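Local coordinates for thioesterase superfamily (PDB 2OAF), which probably acts as a thioesterase of the hot-dog-fold superfamily, hydrolysing thioester substrates that remain to be identified, at residues H19-T24 and L90-W95; G70-R75 and V125-D130; P83-H88 and G110-V115; T101-F106 and A121-F126. All blocks are in the same frame, centred on the assembly; numbering follows the deposited sequence.

From the N terminus, strand 17-21 and the residues after it meet strand 90-99 in interaction 1, closing a long loop that holds helices 39-54 and 59-65. Before it closes, 70-75 opens interaction 2, which joins strands 69-80 and 115-128 and so crosses interaction 1. Interaction 3 joins the loop before strand 90-99 to the end of strand 103-112; it also crosses interaction 1 but falls within the span of interaction 2. Interaction 4, which joins the two strands of the hairpin 103-112/115-128, opens after interaction 1 has closed, crosses interaction 3, and shares Val-125 and Phe-126 with interaction 2. All four bear on one antiparallel sheet.

Interaction 1: residues H19-T24 and L90-W95; sequences HDVRVT and LKCHTW
The flat carbonyl group of Cys-92 takes a donor on each of its two faces. From one, tilted out of the plane, comes the backbone N of His-19, 2.9 Å from Cys-92 O; from well above the other, the hydroxyl OG1 of Thr-94 reaches the same Cys-92 O at 3.0 Å. The carboxylate of Asp-20 is the other planar group engaged: Lys-91 NZ meets Asp-20 OD1 on its syn side at 3.1 Å, 30° out of the carboxylate plane, and the bond from Lys-91 NZ to Asp-20 OD2 is weak. The two side chains run alongside each other in the same direction, and a bend in the lysine (chi2 -90°) lays its methylene groups against OD1. Both residues are exposed, so solvent would probably weaken this salt bridge. The backbone pair Asp-20/Lys-91, a non-hydrogen-bonded antiparallel one, is flanked by the hydrogen-bonded pairs His-19/Cys-92 and Val-21/Leu-90; in the latter, Val-21 N donates to Leu-90 O at 2.8 Å. The side chains of these four residues occupy the other sheet face. There Val-21 turns CG2 away from its own carbonyl carbon and toward the sulfur, 3.9 Å from Cys-92 SG, while Val-23 CG2 slants over Leu-90 CB at 4.0 Å. That face is covered by helix 39-54, the central helix of the hot-dog fold: Val-21 packs on Phe-42, Cys-92 on Ala-46, and His-19 NE2 is hydrogen-bonded to Glu-45. His-19 also touches Arg-22 of the second subunit, while strand 103-112 continues the sheet beyond strand 90-99.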
loop_
_atom_site.group_PDB
_atom_site.type_symbol
_atom_site.label_atom_id
_atom_site.label_comp_id
_atom_site.label_asym_id
_atom_site.label_seq_id
_atom_site.Cartn_x
_atom_site.Cartn_y
_atom_site.Cartn_z
ATOM N N HIS B 19 19.612 -1.944 -6.277
ATOM C CA HIS B 19 18.553 -0.937 -6.356
ATOM C C HIS B 19 18.366 -0.279 -4.989
ATOM O O HIS B 19 18.149 -0.965 -4.013
ATOM C CB HIS B 19 17.243 -1.582 -6.806
ATOM C CG HIS B 19 16.091 -0.628 -6.835
ATOM N ND1 HIS B 19 16.075 0.485 -7.653
ATOM C CD2 HIS B 19 14.930 -0.605 -6.138
ATOM C CE1 HIS B 19 14.962 1.161 -7.443
ATOM N NE2 HIS B 19 14.247 0.524 -6.528
ATOM N N ASP B 20 18.442 1.053 -4.930
ATOM C CA ASP B 20 18.227 1.782 -3.676
ATOM C C ASP B 20 16.757 1.988 -3.450
ATOM O O ASP B 20 16.062 2.405 -4.366
ATOM C CB ASP B 20 18.865 3.162 -3.712
ATOM C CG ASP B 20 20.388 3.129 -3.701
ATOM O OD1 ASP B 20 20.983 2.062 -3.504
ATOM O OD2 ASP B 20 20.990 4.200 -3.922
ATOM N N VAL B 21 16.303 1.693 -2.239
ATOM C CA VAL B 21 14.942 1.940 -1.816
ATOM C C VAL B 21 15.019 2.889 -0.604
ATOM O O VAL B 21 15.752 2.635 0.344
ATOM C CB VAL B 21 14.217 0.614 -1.474
ATOM C CG1 VAL B 21 12.846 0.878 -0.870
ATOM C CG2 VAL B 21 14.091 -0.277 -2.724
ATOM N N ARG B 22 14.298 4.001 -0.680
ATOM C CA ARG B 22 14.162 4.932 0.407
ATOM C C ARG B 22 13.027 4.435 1.320
ATOM O O ARG B 22 11.869 4.326 0.899
ATOM C CB ARG B 22 13.829 6.345 -0.141
ATOM C CG ARG B 22 13.951 7.507 0.913
ATOM C CD ARG B 22 13.533 8.939 0.331
ATOM N NE ARG B 22 12.087 9.061 0.063
ATOM N N VAL B 23 13.346 4.125 2.568
ATOM C CA VAL B 23 12.319 3.713 3.526
ATOM C C VAL B 23 11.949 4.932 4.330
ATOM O O VAL B 23 12.828 5.659 4.733
ATOM C CB VAL B 23 12.888 2.626 4.456
ATOM C CG1 VAL B 23 11.874 2.233 5.527
ATOM C CG2 VAL B 23 13.337 1.411 3.593
ATOM N N THR B 24 10.668 5.142 4.608
ATOM C CA THR B 24 10.269 6.337 5.327
ATOM C C THR B 24 9.246 6.041 6.405
ATOM O O THR B 24 8.762 4.918 6.551
ATOM C CB THR B 24 9.685 7.418 4.382
ATOM O OG1 THR B 24 8.413 6.994 3.901
ATOM C CG2 THR B 24 10.635 7.725 3.189
ATOM N N LEU B 90 17.830 1.463 1.917
ATOM C CA LEU B 90 17.756 -0.008 1.778
ATOM C C LEU B 90 18.378 -0.356 0.438
ATOM O O LEU B 90 17.809 -0.047 -0.606
ATOM C CB LEU B 90 16.303 -0.501 1.813
ATOM C CG LEU B 90 16.043 -2.013 1.745
ATOM C CD1 LEU B 90 16.651 -2.783 2.961
ATOM C CD2 LEU B 90 14.539 -2.286 1.621
ATOM N N LYS B 91 19.533 -0.996 0.468
ATOM C CA LYS B 91 20.203 -1.416 -0.750
ATOM C C LYS B 91 19.774 -2.828 -1.092
ATOM O O LYS B 91 20.093 -3.803 -0.368
ATOM C CB LYS B 91 21.717 -1.371 -0.570
ATOM C CG LYS B 91 22.260 -0.021 -0.157
ATOM C CD LYS B 91 22.606 0.816 -1.358
ATOM C CE LYS B 91 23.240 2.160 -0.988
ATOM N NZ LYS B 91 23.596 2.964 -2.195
ATOM N N CYS B 92 19.045 -2.955 -2.192
ATOM C CA CYS B 92 18.521 -4.238 -2.605
ATOM C C CYS B 92 19.421 -4.831 -3.659
ATOM O O CYS B 92 19.372 -4.461 -4.813
ATOM C CB CYS B 92 17.101 -4.094 -3.105
ATOM S SG CYS B 92 15.945 -3.545 -1.823
ATOM N N HIS B 93 20.245 -5.780 -3.234
ATOM C CA HIS B 93 21.168 -6.496 -4.123
ATOM C C HIS B 93 20.361 -7.579 -4.831
ATOM O O HIS B 93 19.807 -8.478 -4.181
ATOM C CB HIS B 93 22.308 -7.158 -3.335
ATOM C CG HIS B 93 23.163 -6.202 -2.567
ATOM N ND1 HIS B 93 24.501 -6.011 -2.849
ATOM C CD2 HIS B 93 22.875 -5.381 -1.528
ATOM C CE1 HIS B 93 25.002 -5.127 -2.005
ATOM N NE2 HIS B 93 24.036 -4.720 -1.198
ATOM N N THR B 94 20.302 -7.509 -6.154
ATOM C CA THR B 94 19.302 -8.249 -6.917
ATOM C C THR B 94 19.959 -8.976 -8.072
ATOM O O THR B 94 20.749 -8.388 -8.829
ATOM C CB THR B 94 18.247 -7.270 -7.471
ATOM O OG1 THR B 94 17.754 -6.507 -6.379
ATOM C CG2 THR B 94 17.079 -8.002 -8.150
ATOM N N TRP B 95 19.634 -10.251 -8.227
ATOM C CA TRP B 95 20.169 -10.999 -9.350
ATOM C C TRP B 95 19.345 -12.241 -9.643
ATOM O O TRP B 95 18.683 -12.753 -8.755
ATOM C CB TRP B 95 21.630 -11.407 -9.072
ATOM C CG TRP B 95 21.783 -12.455 -8.029
ATOM C CD1 TRP B 95 22.003 -13.774 -8.243
ATOM C CD2 TRP B 95 21.712 -12.284 -6.597
ATOM N NE1 TRP B 95 22.094 -14.438 -7.042
ATOM C CE2 TRP B 95 21.909 -13.555 -6.017
ATOM C CE3 TRP B 95 21.479 -11.190 -5.758
ATOM C CZ2 TRP B 95 21.906 -13.768 -4.636
ATOM C CZ3 TRP B 95 21.489 -11.396 -4.371
ATOM C CH2 TRP B 95 21.686 -12.685 -3.831
#

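Interaction 2: residues G70-R75 and V125-D130; sequences GTPFVR and VFTIAD. With PO4 (phosphate ion), chain D.
Gly-70 O accepts the backbone N-H of Thr-127 at 2.9 Å, and Phe-126 CA adds a CA-H...O contact to the same oxygen at 3.3 Å. Gly-70 N returns a bond to Thr-127 O, completing an antiparallel hydrogen-bonded pair. The fit here is tight: Thr-127 OG1 sits only 3.2 Å from Gly-70 CA, and a side chain at Gly-70 would probably run into this hydroxyl. Farther along, Val-125 N donates to Pro-72 O at 3.0 Å. Pro-72 turns its ring carbon CG toward the methyl CG2 of Thr-127, 3.7 Å away, and toward Val-125, whose CG2 also touches it. The side chains of Val-125 and Val-74 cross at about a right angle, their CG1 atoms 3.9 Å apart. On another side, the side chains of Thr-71 and Phe-126 lie side by side, pointing the same way, with Thr-71 CG2 3.8 Å from Phe-126 CD2. Val-74 and Arg-75 together face Thr-123, a classic beta bulge in strand 69-80. Next to it, Phe-73 N gives its hydrogen to O3 of a phosphate ion at 3.1 Å, and that oxygen lies at the edge of the Phe-73 ring. Thr-36 OG1 of the third subunit binds the same ion, and Arg-75 forms salt bridges to Asp-79 and Glu-77 of that subunit. Across the two segments the clear hydrogen bonds are all between backbone atoms, and the side chains add small apolar contacts; the phosphate, probably from the crystallisation liquor, indicates that this subunit boundary can accommodate an anion.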
loop_
_atom_site.group_PDB
_atom_site.type_symbol
_atom_site.label_atom_id
_atom_site.label_comp_id
_atom_site.label_asym_id
_atom_site.label_seq_id
_atom_site.Cartn_x
_atom_site.Cartn_y
_atom_site.Cartn_z
ATOM N N GLY B 70 4.797 -11.030 -20.137
ATOM C CA GLY B 70 4.480 -10.914 -18.734
ATOM C C GLY B 70 5.329 -11.873 -17.942
ATOM O O GLY B 70 5.806 -12.883 -18.477
ATOM N N THR B 71 5.559 -11.550 -16.677
ATOM C CA THR B 71 6.327 -12.431 -15.794
ATOM C C THR B 71 5.596 -12.533 -14.454
ATOM O O THR B 71 6.102 -12.122 -13.438
ATOM C CB THR B 71 7.815 -12.010 -15.621
ATOM O OG1 THR B 71 7.933 -10.810 -14.846
ATOM C CG2 THR B 71 8.501 -11.825 -16.945
ATOM N N PRO B 72 4.398 -13.125 -14.464
ATOM C CA PRO B 72 3.648 -13.267 -13.207
ATOM C C PRO B 72 4.381 -14.139 -12.169
ATOM O O PRO B 72 5.080 -15.075 -12.529
ATOM C CB PRO B 72 2.319 -13.903 -13.659
ATOM C CG PRO B 72 2.627 -14.553 -14.966
ATOM C CD PRO B 72 3.680 -13.715 -15.615
ATOM N N PHE B 73 4.196 -13.825 -10.892
ATOM C CA PHE B 73 4.826 -14.597 -9.823
ATOM C C PHE B 73 4.099 -15.876 -9.511
ATOM O O PHE B 73 2.867 -15.932 -9.503
ATOM C CB PHE B 73 4.942 -13.764 -8.552
ATOM C CG PHE B 73 5.970 -12.700 -8.664
ATOM C CD1 PHE B 73 5.664 -11.488 -9.262
ATOM C CD2 PHE B 73 7.267 -12.929 -8.236
ATOM C CE1 PHE B 73 6.618 -10.504 -9.415
ATOM C CE2 PHE B 73 8.229 -11.936 -8.380
ATOM C CZ PHE B 73 7.890 -10.715 -8.970
ATOM N N VAL B 74 4.874 -16.919 -9.249
ATOM C CA VAL B 74 4.307 -18.205 -8.825
ATOM C C VAL B 74 4.788 -18.607 -7.422
ATOM O O VAL B 74 4.160 -19.435 -6.777
ATOM C CB VAL B 74 4.558 -19.328 -9.848
ATOM C CG1 VAL B 74 3.762 -19.066 -11.133
ATOM C CG2 VAL B 74 6.038 -19.493 -10.143
ATOM N N ARG B 75 5.874 -18.004 -6.950
ATOM C CA ARG B 75 6.348 -18.232 -5.590
ATOM C C ARG B 75 7.202 -17.085 -5.084
ATOM O O ARG B 75 7.918 -16.416 -5.849
ATOM C CB ARG B 75 7.150 -19.532 -5.510
ATOM C CG ARG B 75 7.740 -19.843 -4.111
ATOM C CD ARG B 75 8.327 -21.265 -4.074
ATOM N NE ARG B 75 9.132 -21.468 -2.862
ATOM C CZ ARG B 75 8.637 -21.798 -1.670
ATOM N NH1 ARG B 75 7.340 -22.008 -1.512
ATOM N NH2 ARG B 75 9.455 -21.935 -0.623
ATOM N N VAL B 125 6.911 -17.065 -13.869
ATOM C CA VAL B 125 6.808 -17.744 -15.160
ATOM C C VAL B 125 6.672 -16.648 -16.225
ATOM O O VAL B 125 6.657 -15.466 -15.893
ATOM C CB VAL B 125 5.630 -18.741 -15.202
ATOM C CG1 VAL B 125 5.903 -19.931 -14.267
ATOM C CG2 VAL B 125 4.291 -18.048 -14.888
ATOM N N PHE B 126 6.606 -17.036 -17.492
ATOM C CA PHE B 126 6.525 -16.092 -18.610
ATOM C C PHE B 126 5.203 -16.277 -19.307
ATOM O O PHE B 126 4.740 -17.419 -19.464
ATOM C CB PHE B 126 7.663 -16.327 -19.609
ATOM C CG PHE B 126 9.014 -15.945 -19.088
ATOM C CD1 PHE B 126 9.770 -16.844 -18.350
ATOM C CD2 PHE B 126 9.539 -14.661 -19.316
ATOM C CE1 PHE B 126 11.040 -16.483 -17.851
ATOM C CE2 PHE B 126 10.805 -14.303 -18.813
ATOM C CZ PHE B 126 11.547 -15.216 -18.079
ATOM N N THR B 127 4.593 -15.164 -19.705
ATOM C CA THR B 127 3.380 -15.196 -20.514
ATOM C C THR B 127 3.549 -14.375 -21.798
ATOM O O THR B 127 4.455 -13.525 -21.910
ATOM C CB THR B 127 2.167 -14.627 -19.747
ATOM O OG1 THR B 127 2.457 -13.285 -19.361
ATOM C CG2 THR B 127 1.822 -15.461 -18.491
ATOM N N ILE B 128 2.684 -14.688 -22.760
ATOM C CA ILE B 128 2.329 -13.802 -23.859
ATOM C C ILE B 128 1.330 -12.840 -23.245
ATOM O O ILE B 128 0.193 -13.208 -22.996
ATOM C CB ILE B 128 1.670 -14.573 -25.010
ATOM C CG1 ILE B 128 2.641 -15.633 -25.563
ATOM C CG2 ILE B 128 1.274 -13.612 -26.116
ATOM C CD1 ILE B 128 1.979 -16.816 -26.225
ATOM N N ALA B 129 1.766 -11.619 -22.975
ATOM C CA ALA B 129 1.033 -10.745 -22.069
ATOM C C ALA B 129 -0.403 -10.536 -22.510
ATOM O O ALA B 129 -1.323 -10.709 -21.709
ATOM C CB ALA B 129 1.732 -9.408 -21.912
ATOM N N ASP B 130 -0.600 -10.181 -23.779
ATOM C CA ASP B 130 -1.940 -9.806 -24.258
ATOM C C ASP B 130 -2.932 -10.974 -24.304
ATOM O O ASP B 130 -4.138 -10.754 -24.371
ATOM C CB ASP B 130 -1.884 -9.058 -25.612
ATOM C CG ASP B 130 -1.308 -9.898 -26.760
ATOM O OD1 ASP B 130 -1.050 -11.116 -26.610
ATOM O OD2 ASP B 130 -1.117 -9.302 -27.845
HETATM P P PO4 D . 1.066 -10.418 -10.533
HETATM O O1 PO4 D . -0.165 -10.828 -9.775
HETATM O O2 PO4 D . 1.840 -9.436 -9.672
HETATM O O3 PO4 D . 1.897 -11.675 -10.782
HETATM O O4 PO4 D . 0.699 -9.777 -11.871
#

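Interaction 3: residues P83-H88 and G110-V115; sequences PVTPRH and GVQDGV
Two tight turns face each other, a type I turn from Thr-85 to His-88 and a type I' turn from Gln-112 to Val-115, and the side chain at the start of the second reaches across to the start of the first. The primary amide of Gln-112 grips both backbone polar atoms of Thr-85. OE1 accepts Thr-85 N at 2.9 Å, and NE2 donates to Thr-85 O at 2.8 Å in a bond that lies in the carbonyl plane and close to the amide plane. An extended chain beyond CG (chi2 -159°) carries the amide this far. A water donates to Gln-112 OE1 at 2.7 Å and, weakly, to Pro-83 O, while Val-84 CG1 lies 3.9 Å from Gln-112 OE1. A leucine in place of Gln-112 would probably leave the N and O of Thr-85 without these mates and the loop less firmly fixed to the strand. Thr-85 OG1 accepts Arg-87 N at 3.0 Å, an ST turn. Toward the exposed side, the carboxylate of Asp-113 stacks over the His-88 ring with planes 14° apart; its CG stands above the ring centre, and Arg-87 CB lies against the opposite face, offset from the centre. A positive charge on the imidazole would probably strengthen this stack. The type I' turn connects strands 103-112 and 115-128 as a beta hairpin, so the contact ties loop 83-88 to the hairpin end. Gln-112 also packs on Leu-90 of strand 90-99 and Cys-117 of strand 115-128, while Arg-87 forms a salt bridge with Asp-66 of the second subunit.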
loop_
_atom_site.group_PDB
_atom_site.type_symbol
_atom_site.label_atom_id
_atom_site.label_comp_id
_atom_site.label_asym_id
_atom_site.label_seq_id
_atom_site.Cartn_x
_atom_site.Cartn_y
_atom_site.Cartn_z
ATOM N N PRO B 83 15.659 -5.622 11.429
ATOM C CA PRO B 83 14.660 -4.637 11.043
ATOM C C PRO B 83 15.123 -3.620 10.015
ATOM O O PRO B 83 16.286 -3.203 10.007
ATOM C CB PRO B 83 14.404 -3.872 12.336
ATOM C CG PRO B 83 14.906 -4.693 13.378
ATOM C CD PRO B 83 16.026 -5.481 12.836
ATOM N N VAL B 84 14.193 -3.196 9.181
ATOM C CA VAL B 84 14.444 -2.176 8.187
ATOM C C VAL B 84 13.898 -0.839 8.743
ATOM O O VAL B 84 12.785 -0.780 9.267
ATOM C CB VAL B 84 13.763 -2.535 6.884
ATOM C CG1 VAL B 84 13.811 -1.363 5.942
ATOM C CG2 VAL B 84 14.449 -3.820 6.220
ATOM N N THR B 85 14.701 0.217 8.692
ATOM C CA THR B 85 14.253 1.543 9.196
ATOM C C THR B 85 14.578 2.662 8.224
ATOM O O THR B 85 15.341 2.494 7.280
ATOM C CB THR B 85 14.889 1.916 10.524
ATOM O OG1 THR B 85 16.240 2.356 10.285
ATOM C CG2 THR B 85 14.852 0.752 11.522
ATOM N N PRO B 86 14.004 3.840 8.441
ATOM C CA PRO B 86 14.414 4.994 7.649
ATOM C C PRO B 86 15.789 5.589 7.931
ATOM O O PRO B 86 16.124 6.592 7.300
ATOM C CB PRO B 86 13.357 6.060 8.005
ATOM C CG PRO B 86 12.217 5.318 8.564
ATOM C CD PRO B 86 12.888 4.195 9.331
ATOM N N ARG B 87 16.571 5.002 8.842
ATOM C CA ARG B 87 17.884 5.558 9.173
ATOM C C ARG B 87 18.883 5.414 8.036
ATOM O O ARG B 87 19.867 6.119 8.019
ATOM C CB ARG B 87 18.491 4.892 10.404
ATOM C CG ARG B 87 17.617 4.846 11.655
ATOM C CD ARG B 87 17.651 6.159 12.332
ATOM N NE ARG B 87 17.000 6.140 13.639
ATOM C CZ ARG B 87 16.722 7.241 14.320
ATOM N NH1 ARG B 87 17.035 8.433 13.807
ATOM N NH2 ARG B 87 16.122 7.159 15.497
ATOM N N HIS B 88 18.664 4.482 7.104
ATOM C CA HIS B 88 19.586 4.291 5.965
ATOM C C HIS B 88 18.815 3.923 4.728
ATOM O O HIS B 88 17.695 3.477 4.820
ATOM C CB HIS B 88 20.586 3.183 6.265
ATOM C CG HIS B 88 21.269 3.345 7.580
ATOM N ND1 HIS B 88 22.214 4.331 7.808
ATOM C CD2 HIS B 88 21.099 2.699 8.756
ATOM C CE1 HIS B 88 22.618 4.257 9.064
ATOM N NE2 HIS B 88 21.954 3.281 9.662
ATOM N N GLY B 110 18.107 -7.466 1.006
ATOM C CA GLY B 110 17.871 -6.079 1.428
ATOM C C GLY B 110 18.862 -5.789 2.531
ATOM O O GLY B 110 18.840 -6.469 3.561
ATOM N N VAL B 111 19.749 -4.814 2.290
ATOM C CA VAL B 111 20.898 -4.537 3.159
ATOM C C VAL B 111 20.908 -3.087 3.575
ATOM O O VAL B 111 20.716 -2.209 2.729
ATOM C CB VAL B 111 22.216 -4.853 2.404
ATOM C CG1 VAL B 111 23.401 -4.635 3.327
ATOM C CG2 VAL B 111 22.168 -6.308 1.869
ATOM N N GLN B 112 21.049 -2.831 4.878
ATOM C CA GLN B 112 21.078 -1.470 5.406
ATOM C C GLN B 112 22.315 -1.253 6.246
ATOM O O GLN B 112 22.504 -1.943 7.249
ATOM C CB GLN B 112 19.842 -1.173 6.265
ATOM C CG GLN B 112 18.609 -0.856 5.474
ATOM C CD GLN B 112 17.576 -0.091 6.270
ATOM O OE1 GLN B 112 17.273 -0.430 7.410
ATOM N NE2 GLN B 112 16.976 0.913 5.633
ATOM N N ASP B 113 23.154 -0.303 5.835
ATOM C CA ASP B 113 24.416 -0.085 6.494
ATOM C C ASP B 113 25.213 -1.380 6.611
ATOM O O ASP B 113 25.868 -1.666 7.631
ATOM C CB ASP B 113 24.183 0.571 7.836
ATOM C CG ASP B 113 25.004 1.814 8.002
ATOM O OD1 ASP B 113 25.287 2.447 6.975
ATOM O OD2 ASP B 113 25.308 2.165 9.147
ATOM N N GLY B 114 25.186 -2.151 5.527
ATOM C CA GLY B 114 25.890 -3.440 5.455
ATOM C C GLY B 114 25.309 -4.624 6.183
ATOM O O GLY B 114 25.827 -5.734 6.060
ATOM N N VAL B 115 24.247 -4.401 6.956
ATOM C CA VAL B 115 23.536 -5.471 7.633
ATOM C C VAL B 115 22.475 -6.047 6.706
ATOM O O VAL B 115 21.642 -5.306 6.169
ATOM C CB VAL B 115 22.792 -4.941 8.903
ATOM C CG1 VAL B 115 22.069 -6.090 9.654
ATOM C CG2 VAL B 115 23.768 -4.200 9.839
HETATM O O HOH W 1 18.676 -0.877 9.720
#

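Interaction 4: residues T101-F106 and A121-F126; sequences TKSITF and AFTCVF. With PO4 (phosphate ion), chain H.
The hydroxyls of Thr-105 and Thr-123 meet at 3.0 Å between their OG1 atoms, and either could be the donor. In both residues OG1 stands anti to the carbonyl carbon (chi1 -58° and -55°), which turns the two oxygens to each other across a non-hydrogen-bonded pair. With a valine at Thr-105, the hydroxyl of Thr-123 would probably lose this partner. Hydrogen-bonded pairs flank the threonines: Ile-104 with Cys-124, and Phe-106 with Phe-122, where Phe-122 N donates to Phe-106 O at 2.7 Å. That oxygen also lies at the edge of the Phe-122 ring. On the face opposite the threonines, Ile-104 CG2 packs 3.8 Å from Cys-124 CB. Lys-102 O lies in the plane of the Phe-126 ring, 3.5 Å from its CD1. These pairs form the end of the beta hairpin 103-112/115-128 away from its turn at 112-115, part of the curved antiparallel sheet of the hot-dog fold. The face carrying Phe-106 and Phe-122 rests on helix 39-54: Phe-122 packs on Ala-43 and Ile-47, and Phe-106 meets Trp-50 edge-to-face. At the start of strand 103-112 a phosphate ion, probably from the crystallisation liquor, is bound by Ser-103 OG at 2.8 Å and Ser-103 N at 2.9 Å, both to its O2. Lys-102 N reaches its O3 at 3.1 Å, and Arg-98 NH2 donates to the same ion.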
loop_
_atom_site.group_PDB
_atom_site.type_symbol
_atom_site.label_atom_id
_atom_site.label_comp_id
_atom_site.label_asym_id
_atom_site.label_seq_id
_atom_site.Cartn_x
_atom_site.Cartn_y
_atom_site.Cartn_z
ATOM N N THR B 101 13.398 -23.555 -18.357
ATOM C CA THR B 101 12.689 -23.425 -19.618
ATOM C C THR B 101 11.472 -22.546 -19.422
ATOM O O THR B 101 11.133 -21.757 -20.294
ATOM C CB THR B 101 12.220 -24.796 -20.113
ATOM O OG1 THR B 101 13.344 -25.681 -20.195
ATOM C CG2 THR B 101 11.550 -24.690 -21.472
ATOM N N LYS B 102 10.810 -22.705 -18.279
ATOM C CA LYS B 102 9.554 -21.990 -18.019
ATOM C C LYS B 102 9.627 -20.866 -16.970
ATOM O O LYS B 102 8.847 -19.934 -17.055
ATOM C CB LYS B 102 8.454 -23.005 -17.696
ATOM C CG LYS B 102 8.041 -23.800 -18.969
ATOM C CD LYS B 102 7.036 -24.939 -18.706
ATOM C CE LYS B 102 7.630 -26.042 -17.807
ATOM N NZ LYS B 102 6.933 -27.355 -17.992
ATOM N N SER B 103 10.542 -20.936 -16.000
ATOM C CA SER B 103 10.545 -19.965 -14.912
ATOM C C SER B 103 11.916 -19.354 -14.673
ATOM O O SER B 103 12.915 -19.934 -15.032
ATOM C CB SER B 103 10.106 -20.638 -13.609
ATOM O OG SER B 103 11.119 -21.541 -13.193
ATOM N N ILE B 104 11.908 -18.187 -14.011
ATOM C CA ILE B 104 13.109 -17.502 -13.566
ATOM C C ILE B 104 12.996 -17.259 -12.066
ATOM O O ILE B 104 11.910 -16.995 -11.578
ATOM C CB ILE B 104 13.267 -16.163 -14.325
ATOM C CG1 ILE B 104 14.637 -15.514 -14.023
ATOM C CG2 ILE B 104 12.080 -15.184 -14.009
ATOM C CD1 ILE B 104 14.886 -14.260 -14.826
ATOM N N THR B 105 14.098 -17.367 -11.333
ATOM C CA THR B 105 14.099 -17.028 -9.919
ATOM C C THR B 105 15.116 -15.937 -9.681
ATOM O O THR B 105 16.290 -16.054 -10.065
ATOM C CB THR B 105 14.417 -18.219 -9.029
ATOM O OG1 THR B 105 13.460 -19.254 -9.262
ATOM C CG2 THR B 105 14.430 -17.821 -7.537
ATOM N N PHE B 106 14.630 -14.872 -9.049
ATOM C CA PHE B 106 15.437 -13.751 -8.624
ATOM C C PHE B 106 15.657 -13.857 -7.144
ATOM O O PHE B 106 14.702 -14.124 -6.394
ATOM C CB PHE B 106 14.715 -12.431 -8.898
ATOM C CG PHE B 106 14.706 -12.039 -10.350
ATOM C CD1 PHE B 106 15.752 -11.329 -10.892
ATOM C CD2 PHE B 106 13.653 -12.379 -11.166
ATOM C CE1 PHE B 106 15.745 -10.959 -12.227
ATOM C CE2 PHE B 106 13.643 -11.995 -12.494
ATOM C CZ PHE B 106 14.699 -11.281 -13.014
ATOM N N ALA B 121 13.776 -14.956 -2.277
ATOM C CA ALA B 121 13.820 -15.605 -3.583
ATOM C C ALA B 121 12.407 -15.557 -4.191
ATOM O O ALA B 121 11.418 -15.846 -3.525
ATOM C CB ALA B 121 14.306 -17.054 -3.445
ATOM N N PHE B 122 12.338 -15.157 -5.452
ATOM C CA PHE B 122 11.084 -14.803 -6.112
ATOM C C PHE B 122 11.053 -15.426 -7.494
ATOM O O PHE B 122 11.928 -15.158 -8.305
ATOM C CB PHE B 122 11.024 -13.283 -6.251
ATOM C CG PHE B 122 11.181 -12.551 -4.940
ATOM C CD1 PHE B 122 12.444 -12.243 -4.438
ATOM C CD2 PHE B 122 10.073 -12.165 -4.219
ATOM C CE1 PHE B 122 12.583 -11.558 -3.237
ATOM C CE2 PHE B 122 10.203 -11.487 -3.020
ATOM C CZ PHE B 122 11.477 -11.199 -2.524
ATOM N N THR B 123 10.054 -16.261 -7.749
ATOM C CA THR B 123 9.991 -17.070 -8.954
ATOM C C THR B 123 8.793 -16.645 -9.792
ATOM O O THR B 123 7.668 -16.518 -9.280
ATOM C CB THR B 123 9.847 -18.557 -8.599
ATOM O OG1 THR B 123 10.914 -18.925 -7.717
ATOM C CG2 THR B 123 9.915 -19.425 -9.871
ATOM N N CYS B 124 9.068 -16.376 -11.062
ATOM C CA CYS B 124 8.108 -15.936 -12.065
ATOM C C CYS B 124 8.065 -16.936 -13.219
ATOM O O CYS B 124 9.069 -17.552 -13.516
ATOM C CB CYS B 124 8.594 -14.617 -12.643
ATOM S SG CYS B 124 8.694 -13.321 -11.388
ATOM N N VAL B 125 6.911 -17.065 -13.869
ATOM C CA VAL B 125 6.808 -17.744 -15.160
ATOM C C VAL B 125 6.672 -16.648 -16.225
ATOM O O VAL B 125 6.657 -15.466 -15.893
ATOM C CB VAL B 125 5.630 -18.741 -15.202
ATOM C CG1 VAL B 125 5.903 -19.931 -14.267
ATOM C CG2 VAL B 125 4.291 -18.048 -14.888
ATOM N N PHE B 126 6.606 -17.036 -17.492
ATOM C CA PHE B 126 6.525 -16.092 -18.610
ATOM C C PHE B 126 5.203 -16.277 -19.307
ATOM O O PHE B 126 4.740 -17.419 -19.464
ATOM C CB PHE B 126 7.663 -16.327 -19.609
ATOM C CG PHE B 126 9.014 -15.945 -19.088
ATOM C CD1 PHE B 126 9.770 -16.844 -18.350
ATOM C CD2 PHE B 126 9.539 -14.661 -19.316
ATOM C CE1 PHE B 126 11.040 -16.483 -17.851
ATOM C CE2 PHE B 126 10.805 -14.303 -18.813
ATOM C CZ PHE B 126 11.547 -15.216 -18.079
HETATM P P PO4 H . 11.332 -24.701 -15.052
HETATM O O1 PO4 H . 12.441 -25.672 -14.671
HETATM O O2 PO4 H . 11.912 -23.315 -15.158
HETATM O O3 PO4 H . 10.769 -25.167 -16.388
HETATM O O4 PO4 H . 10.261 -24.665 -13.974
HETATM O O HOH W 2 6.507 -19.888 -18.351
#